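Local coordinates for protein Ribose/Galactose Isomerase (Vibrio parahaemolyticus, PDB 3ONO) that probably interconverts aldose and ketose sugars as an isomerase of the LacAB/RpiB family, at residues Leu54-Met57 with Ala58-Leu62; Lys169-Val172 with Glu173-Ala177; Arg176-Gln180 with Glu181-Thr185. All blocks are in the same frame, centred on the assembly; numbering follows the deposited sequence. Where two conformers were deposited one is given.

Contact 1. Residues Leu54-Met57 with Ala58-Leu62; sequences LGIM and ASILL
Two successive turns of helix 51-63, buried here, meet where Ile56 and Ile60 pack their side chains against each other, one turn apart. The branches lie side by side and point the same way, and CG2 of Ile56 comes 3.8 Å from CD1 of Ile60. In Ile56 the CG2 methyl stands opposite the backbone N across the CA-CB bond, while CG1 takes the position beside that N (chi1 -66°), an arrangement that turns CG2 onward to the next turn. Ile60 repeats it, and its CG1 lies 3.4 Å from Ile56 O, the acceptor of Ile60 N at 2.9 Å. Leu61 CG likewise lies 3.4 Å from Met57 O, the acceptor of Leu61 N. Ala58 N and Ser59 N bond in the same i to i+4 pattern to Leu54 O and Gly55 O, at 2.8 and 2.9 Å. Leu62 N continues the series by donating to Ala58 O.

The helix flanks the parallel sheet of this alpha-beta-alpha sandwich: Leu54 and Leu62 reach strand 69-74, touching Thr72 and Val70. The isoleucine row is turned to the C-terminal helices, where Ile56 packs on Leu182, Val183 and Ala186, and Ile60 on Phe192 and Phe196. Met57, modelled as selenomethionine, packs on Phe192, Ala186 and Leu49. Leu61 shares Phe192 with it. Just past the end of the helix, Ser64 OG is hydrogen-bonded to Ile60 O and more weakly to Leu61 O. Ser59 OG is hydrogen-bonded to Asn63 ND2, one turn further along the helix.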
loop_
_atom_site.group_PDB
_atom_site.type_symbol
_atom_site.label_atom_id
_atom_site.label_comp_id
_atom_site.label_asym_id
_atom_site.label_seq_id
_atom_site.Cartn_x
_atom_site.Cartn_y
_atom_site.Cartn_z
ATOM N N LEU A 54 -26.694 0.921 -1.188
ATOM C CA LEU A 54 -25.859 0.282 -2.199
ATOM C C LEU A 54 -25.976 -1.245 -2.165
ATOM O O LEU A 54 -26.073 -1.900 -3.218
ATOM C CB LEU A 54 -24.383 0.704 -2.039
ATOM C CG LEU A 54 -24.092 2.199 -2.191
ATOM C CD1 LEU A 54 -22.582 2.475 -2.003
ATOM C CD2 LEU A 54 -24.563 2.741 -3.547
ATOM N N GLY A 55 -25.912 -1.829 -0.980
ATOM C CA GLY A 55 -25.996 -3.275 -0.874
ATOM C C GLY A 55 -27.324 -3.798 -1.401
ATOM O O GLY A 55 -27.388 -4.837 -2.078
ATOM N N ILE A 56 -28.403 -3.093 -1.072
ATOM C CA ILE A 56 -29.736 -3.520 -1.523
ATOM C C ILE A 56 -29.826 -3.440 -3.047
ATOM O O ILE A 56 -30.340 -4.356 -3.711
ATOM C CB ILE A 56 -30.834 -2.642 -0.882
ATOM C CG1 ILE A 56 -30.857 -2.870 0.625
ATOM C CG2 ILE A 56 -32.215 -2.954 -1.487
ATOM C CD1 ILE A 56 -31.542 -1.744 1.398
HETATM N N MSE A 57 -29.318 -2.342 -3.600
HETATM C CA MSE A 57 -29.234 -2.188 -5.055
HETATM C C MSE A 57 -28.399 -3.283 -5.701
HETATM O O MSE A 57 -28.773 -3.823 -6.744
HETATM C CB MSE A 57 -28.680 -0.799 -5.417
HETATM C CG MSE A 57 -29.543 0.294 -4.834
HETATM SE SE MSE A 57 -28.645 2.004 -4.701
HETATM C CE MSE A 57 -28.968 2.499 -6.533
ATOM N N ALA A 58 -27.275 -3.638 -5.090
ATOM C CA ALA A 58 -26.452 -4.687 -5.691
ATOM C C ALA A 58 -27.230 -5.997 -5.694
ATOM O O ALA A 58 -27.207 -6.750 -6.682
ATOM C CB ALA A 58 -25.146 -4.845 -4.930
ATOM N N SER A 59 -27.923 -6.277 -4.592
ATOM C CA SER A 59 -28.712 -7.518 -4.541
ATOM C C SER A 59 -29.779 -7.525 -5.627
ATOM O O SER A 59 -29.924 -8.506 -6.364
ATOM C CB SER A 59 -29.387 -7.741 -3.178
ATOM O OG SER A 59 -30.177 -8.934 -3.229
ATOM N N ILE A 60 -30.520 -6.431 -5.749
ATOM C CA ILE A 60 -31.639 -6.438 -6.699
ATOM C C ILE A 60 -31.111 -6.603 -8.121
ATOM O O ILE A 60 -31.632 -7.414 -8.898
ATOM C CB ILE A 60 -32.506 -5.191 -6.557
ATOM C CG1 ILE A 60 -33.246 -5.256 -5.212
ATOM C CG2 ILE A 60 -33.516 -5.096 -7.724
ATOM C CD1 ILE A 60 -33.912 -3.953 -4.794
ATOM N N LEU A 61 -30.049 -5.872 -8.452
ATOM C CA LEU A 61 -29.528 -5.942 -9.809
ATOM C C LEU A 61 -28.841 -7.269 -10.105
ATOM O O LEU A 61 -28.951 -7.778 -11.212
ATOM C CB LEU A 61 -28.618 -4.753 -10.109
ATOM C CG LEU A 61 -29.232 -3.351 -10.107
ATOM C CD1 LEU A 61 -28.172 -2.267 -10.303
ATOM C CD2 LEU A 61 -30.318 -3.218 -11.184
ATOM N N LEU A 62 -28.105 -7.826 -9.140
ATOM C CA LEU A 62 -27.397 -9.083 -9.397
ATOM C C LEU A 62 -28.346 -10.270 -9.336
ATOM O O LEU A 62 -28.319 -11.145 -10.194
ATOM C CB LEU A 62 -26.226 -9.276 -8.419
ATOM C CG LEU A 62 -25.038 -8.349 -8.689
ATOM C CD1 LEU A 62 -24.134 -8.263 -7.467
ATOM C CD2 LEU A 62 -24.228 -8.789 -9.922
#

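Contact 2. Residues Lys169-Val172 with Glu173-Ala177; sequences KDVV and EGLRA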
loop_
_atom_site.group_PDB
_atom_site.type_symbol
_atom_site.label_atom_id
_atom_site.label_comp_id
_atom_site.label_asym_id
_atom_site.label_seq_id
_atom_site.Cartn_x
_atom_site.Cartn_y
_atom_site.Cartn_z
ATOM N N LYS A 169 -32.713 -15.714 4.064
ATOM C CA LYS A 169 -34.065 -15.978 3.561
ATOM C C LYS A 169 -34.056 -15.967 2.035
ATOM O O LYS A 169 -33.082 -15.523 1.407
ATOM C CB LYS A 169 -35.009 -14.899 4.075
ATOM C CG LYS A 169 -35.134 -14.907 5.560
ATOM C CD LYS A 169 -35.947 -13.700 6.056
ATOM C CE LYS A 169 -35.909 -13.590 7.574
ATOM N NZ LYS A 169 -36.362 -12.241 8.088
ATOM N N ASP A 170 -35.137 -16.460 1.430
ATOM C CA ASP A 170 -35.289 -16.336 -0.012
ATOM C C ASP A 170 -35.138 -14.854 -0.364
ATOM O O ASP A 170 -35.438 -13.987 0.459
ATOM C CB ASP A 170 -36.655 -16.889 -0.465
ATOM C CG ASP A 170 -36.763 -18.404 -0.298
ATOM O OD1 ASP A 170 -35.722 -19.080 -0.146
ATOM O OD2 ASP A 170 -37.901 -18.923 -0.341
ATOM N N VAL A 171 -34.641 -14.551 -1.558
ATOM C CA VAL A 171 -34.344 -13.156 -1.893
ATOM C C VAL A 171 -35.496 -12.183 -1.638
ATOM O O VAL A 171 -35.349 -11.194 -0.910
ATOM C CB VAL A 171 -33.843 -13.014 -3.327
ATOM C CG1 VAL A 171 -33.675 -11.542 -3.679
ATOM C CG2 VAL A 171 -32.523 -13.752 -3.479
ATOM N N VAL A 172 -36.654 -12.456 -2.220
ATOM C CA VAL A 172 -37.742 -11.504 -2.066
ATOM C C VAL A 172 -38.232 -11.413 -0.627
ATOM O O VAL A 172 -38.454 -10.309 -0.128
ATOM C CB VAL A 172 -38.864 -11.744 -3.078
ATOM C CG1 VAL A 172 -40.021 -10.804 -2.801
ATOM C CG2 VAL A 172 -38.317 -11.526 -4.480
ATOM N N GLU A 173 -38.364 -12.555 0.053
ATOM C CA GLU A 173 -38.768 -12.552 1.455
ATOM C C GLU A 173 -37.815 -11.694 2.271
ATOM O O GLU A 173 -38.235 -10.946 3.149
ATOM C CB GLU A 173 -38.776 -13.957 2.061
ATOM C CG GLU A 173 -39.296 -13.951 3.504
ATOM C CD GLU A 173 -39.431 -15.340 4.131
ATOM O OE1 GLU A 173 -39.457 -16.342 3.384
ATOM O OE2 GLU A 173 -39.520 -15.420 5.381
ATOM N N GLY A 174 -36.522 -11.850 2.009
ATOM C CA GLY A 174 -35.519 -11.065 2.723
ATOM C C GLY A 174 -35.659 -9.574 2.467
ATOM O O GLY A 174 -35.548 -8.746 3.391
ATOM N N LEU A 175 -35.915 -9.212 1.219
ATOM C CA LEU A 175 -36.043 -7.805 0.879
ATOM C C LEU A 175 -37.271 -7.238 1.585
ATOM O O LEU A 175 -37.274 -6.089 2.023
ATOM C CB LEU A 175 -36.172 -7.616 -0.628
ATOM C CG LEU A 175 -34.889 -7.850 -1.430
ATOM C CD1 LEU A 175 -35.195 -7.751 -2.918
ATOM C CD2 LEU A 175 -33.763 -6.871 -1.008
ATOM N N ARG A 176 -38.313 -8.054 1.707
ATOM C CA ARG A 176 -39.525 -7.588 2.383
ATOM C C ARG A 176 -39.312 -7.367 3.869
ATOM O O ARG A 176 -40.081 -6.635 4.501
ATOM C CB ARG A 176 -40.673 -8.580 2.204
ATOM C CG ARG A 176 -41.205 -8.720 0.798
ATOM C CD ARG A 176 -42.517 -9.589 0.817
ATOM N NE ARG A 176 -42.854 -9.998 -0.544
ATOM C CZ ARG A 176 -43.514 -9.238 -1.415
ATOM N NH1 ARG A 176 -43.952 -8.032 -1.053
ATOM N NH2 ARG A 176 -43.759 -9.693 -2.642
ATOM N N ALA A 177 -38.314 -8.045 4.442
ATOM C CA ALA A 177 -38.036 -7.945 5.871
ATOM C C ALA A 177 -37.196 -6.714 6.172
ATOM O O ALA A 177 -37.180 -6.245 7.314
ATOM C CB ALA A 177 -37.321 -9.188 6.389
HETATM O O HOH W 1 -39.266 -12.421 6.996
HETATM O O HOH W 2 -37.153 -17.631 3.178
#
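Lys169 runs alongside helix 171-177, from Gly174 to Ala177; just ahead of the helix Asp170 occupies the N-cap position without making a side-chain capping bond. From its CB, 4.0 Å from Gly174 N, the lysine runs out fully extended beyond CG. Its CD passes 4.0 Å from Glu173 OE2, the two side chains crossing at about a right angle. At the tip NZ comes 3.6 Å from Ala177 CB and is hydrogen-bonded to Ala166 O of the second subunit, on which Ala177 also packs, so the lysine and Ala177 belong to a subunit interface. The two charged ends do not touch; a water accepts from NZ and gives a weak bond to Glu173 OE2. A second water accepts from Asp170 N and donates to Glu173 OE1 at 2.6 Å, tying the glutamate back to the residue before the helix. Asp170 O accepts from Gly174 N, and the next bonds run from Leu175 N to Val171 O and from Arg176 N to Val172 O. On another side of the helix Val172 and Arg176 point the same way, and Val172 CG1 lies 3.7 Å from Arg176 NE, oblique to the guanidinium.

Contact 3. Residues Arg176-Gln180 with Glu181-Thr185; sequences RAIDQ and ELVKT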
loop_
_atom_site.group_PDB
_atom_site.type_symbol
_atom_site.label_atom_id
_atom_site.label_comp_id
_atom_site.label_asym_id
_atom_site.label_seq_id
_atom_site.Cartn_x
_atom_site.Cartn_y
_atom_site.Cartn_z
ATOM N N ARG A 176 -38.313 -8.054 1.707
ATOM C CA ARG A 176 -39.525 -7.588 2.383
ATOM C C ARG A 176 -39.312 -7.367 3.869
ATOM O O ARG A 176 -40.081 -6.635 4.501
ATOM C CB ARG A 176 -40.673 -8.580 2.204
ATOM C CG ARG A 176 -41.205 -8.720 0.798
ATOM C CD ARG A 176 -42.517 -9.589 0.817
ATOM N NE ARG A 176 -42.854 -9.998 -0.544
ATOM C CZ ARG A 176 -43.514 -9.238 -1.415
ATOM N NH1 ARG A 176 -43.952 -8.032 -1.053
ATOM N NH2 ARG A 176 -43.759 -9.693 -2.642
ATOM N N ALA A 177 -38.314 -8.045 4.442
ATOM C CA ALA A 177 -38.036 -7.945 5.871
ATOM C C ALA A 177 -37.196 -6.714 6.172
ATOM O O ALA A 177 -37.180 -6.245 7.314
ATOM C CB ALA A 177 -37.321 -9.188 6.389
ATOM N N ILE A 178 -36.464 -6.215 5.166
ATOM C CA ILE A 178 -35.709 -4.972 5.354
ATOM C C ILE A 178 -36.716 -3.848 5.576
ATOM O O ILE A 178 -37.833 -3.918 5.097
ATOM C CB ILE A 178 -34.856 -4.671 4.108
ATOM C CG1 ILE A 178 -33.845 -5.804 3.902
ATOM C CG2 ILE A 178 -34.151 -3.297 4.226
ATOM C CD1 ILE A 178 -33.051 -5.680 2.604
ATOM N N ASP A 179 -36.333 -2.820 6.328
ATOM C CA ASP A 179 -37.176 -1.632 6.454
ATOM C C ASP A 179 -37.539 -1.182 5.056
ATOM O O ASP A 179 -36.664 -0.893 4.246
ATOM C CB ASP A 179 -36.389 -0.520 7.179
ATOM C CG ASP A 179 -37.072 0.849 7.118
ATOM O OD1 ASP A 179 -38.309 0.946 6.943
ATOM O OD2 ASP A 179 -36.354 1.853 7.287
ATOM N N GLN A 180 -38.835 -1.150 4.739
ATOM C CA GLN A 180 -39.186 -0.893 3.346
ATOM C C GLN A 180 -38.855 0.513 2.888
ATOM O O GLN A 180 -38.728 0.766 1.693
ATOM C CB GLN A 180 -40.665 -1.233 3.070
ATOM C CG GLN A 180 -40.995 -2.720 3.255
ATOM C CD GLN A 180 -40.219 -3.610 2.287
ATOM O OE1 GLN A 180 -39.129 -4.116 2.615
ATOM N NE2 GLN A 180 -40.758 -3.782 1.083
ATOM N N GLU A 181 -38.706 1.439 3.826
ATOM C CA GLU A 181 -38.203 2.768 3.472
ATOM C C GLU A 181 -36.823 2.660 2.790
ATOM O O GLU A 181 -36.535 3.361 1.827
ATOM C CB GLU A 181 -38.056 3.640 4.722
ATOM C CG GLU A 181 -39.048 4.800 4.852
ATOM C CD GLU A 181 -38.364 6.097 5.345
ATOM O OE1 GLU A 181 -38.255 6.321 6.585
ATOM O OE2 GLU A 181 -37.925 6.891 4.478
ATOM N N LEU A 182 -35.974 1.793 3.322
ATOM C CA LEU A 182 -34.646 1.604 2.742
ATOM C C LEU A 182 -34.763 1.085 1.325
ATOM O O LEU A 182 -34.072 1.562 0.441
ATOM C CB LEU A 182 -33.807 0.625 3.551
ATOM C CG LEU A 182 -33.302 1.063 4.919
ATOM C CD1 LEU A 182 -32.658 -0.125 5.603
ATOM C CD2 LEU A 182 -32.289 2.221 4.800
ATOM N N VAL A 183 -35.634 0.106 1.097
ATOM C CA VAL A 183 -35.691 -0.487 -0.231
ATOM C C VAL A 183 -36.291 0.500 -1.229
ATOM O O VAL A 183 -35.825 0.597 -2.372
ATOM C CB VAL A 183 -36.467 -1.808 -0.246
ATOM C CG1 VAL A 183 -36.298 -2.489 -1.604
ATOM C CG2 VAL A 183 -35.982 -2.721 0.891
ATOM N N LYS A 184 -37.333 1.224 -0.812
ATOM C CA LYS A 184 -37.922 2.244 -1.679
ATOM C C LYS A 184 -36.876 3.268 -2.116
ATOM O O LYS A 184 -36.832 3.680 -3.288
ATOM C CB LYS A 184 -39.087 2.966 -0.986
ATOM C CG LYS A 184 -40.282 2.097 -0.710
ATOM C CD LYS A 184 -41.338 2.898 0.069
ATOM C CE LYS A 184 -42.645 2.134 0.202
ATOM N NZ LYS A 184 -42.521 1.007 1.162
ATOM N N THR A 185 -36.043 3.687 -1.173
ATOM C CA THR A 185 -34.983 4.648 -1.484
ATOM C C THR A 185 -33.997 4.020 -2.460
ATOM O O THR A 185 -33.590 4.646 -3.433
ATOM C CB THR A 185 -34.253 5.119 -0.216
ATOM O OG1 THR A 185 -35.168 5.884 0.594
ATOM C CG2 THR A 185 -33.024 5.989 -0.592
HETATM O O HOH W 3 -36.242 4.557 7.406
#
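Ile178 lies across both Leu182 and Val183 at roughly right angles, and one methyl serves both: Ile178 CG2 is 3.8 Å from Leu182 CD1 and also 3.8 Å from Val183 CG2. A chi1 of -62° sets CG1 next to the isoleucine N and CG2 on the far side from it, where it meets the leucine and valine. Leu182 is crossed at about a right angle by Asp179 as well, whose OD2 is 3.9 Å from Leu182 CG. Asp179 and Glu181 instead run side by side in the same direction, their carboxylate planes turned 84° apart. A water bridges the two acids, donating to Asp179 OD2 at 2.7 Å and weakly to Glu181 OE1; this probably eases the approach of two like charges. The other carboxylate oxygen, Asp179 OD1, accepts from Glu181 N at 3.2 Å, met from above the carboxylate plane. Lys184 bends at chi4 (72°), which brings NZ back to 3.5 Å from Gln180 CB, while its CG rests on Gln180 O, the acceptor of Lys184 N. The apolar side chains pack on helix 51-63 (Leu182 on Ile52 and His53), on helix 203-212 (Val183 on Tyr208 and Leu212) and on the second subunit, where Ile178 and Leu182 meet its Val167 and Val163. Asp179 O accepts weak bonds from Leu182 N and Val183 N. Asp179 sits at the N-cap of helix 180-186, and the bond from Glu181 N to its OD1 is a side-chain capping bond.

In the fold
Contact 1 comes first along the chain, on helix 51-63 about 7 Å from the chain centre. Contacts 2 and 3 follow much later, each about 19 Å out, on the consecutive helices 171-177 and 180-186; they share Arg176 and Ala177, and their centres are 10 Å apart. Contact 1 is 13 Å from contact 2 and 12 Å from contact 3, centre to centre. Ile56 and Ile60 pack on Leu175 of contact 2 and on Val183 of contact 3, so helix 51-63, beside the sheet, receives both helix 171-177 and helix 180-186. Contacts 2 and 3 also touch the second subunit, which places them at the subunit interface.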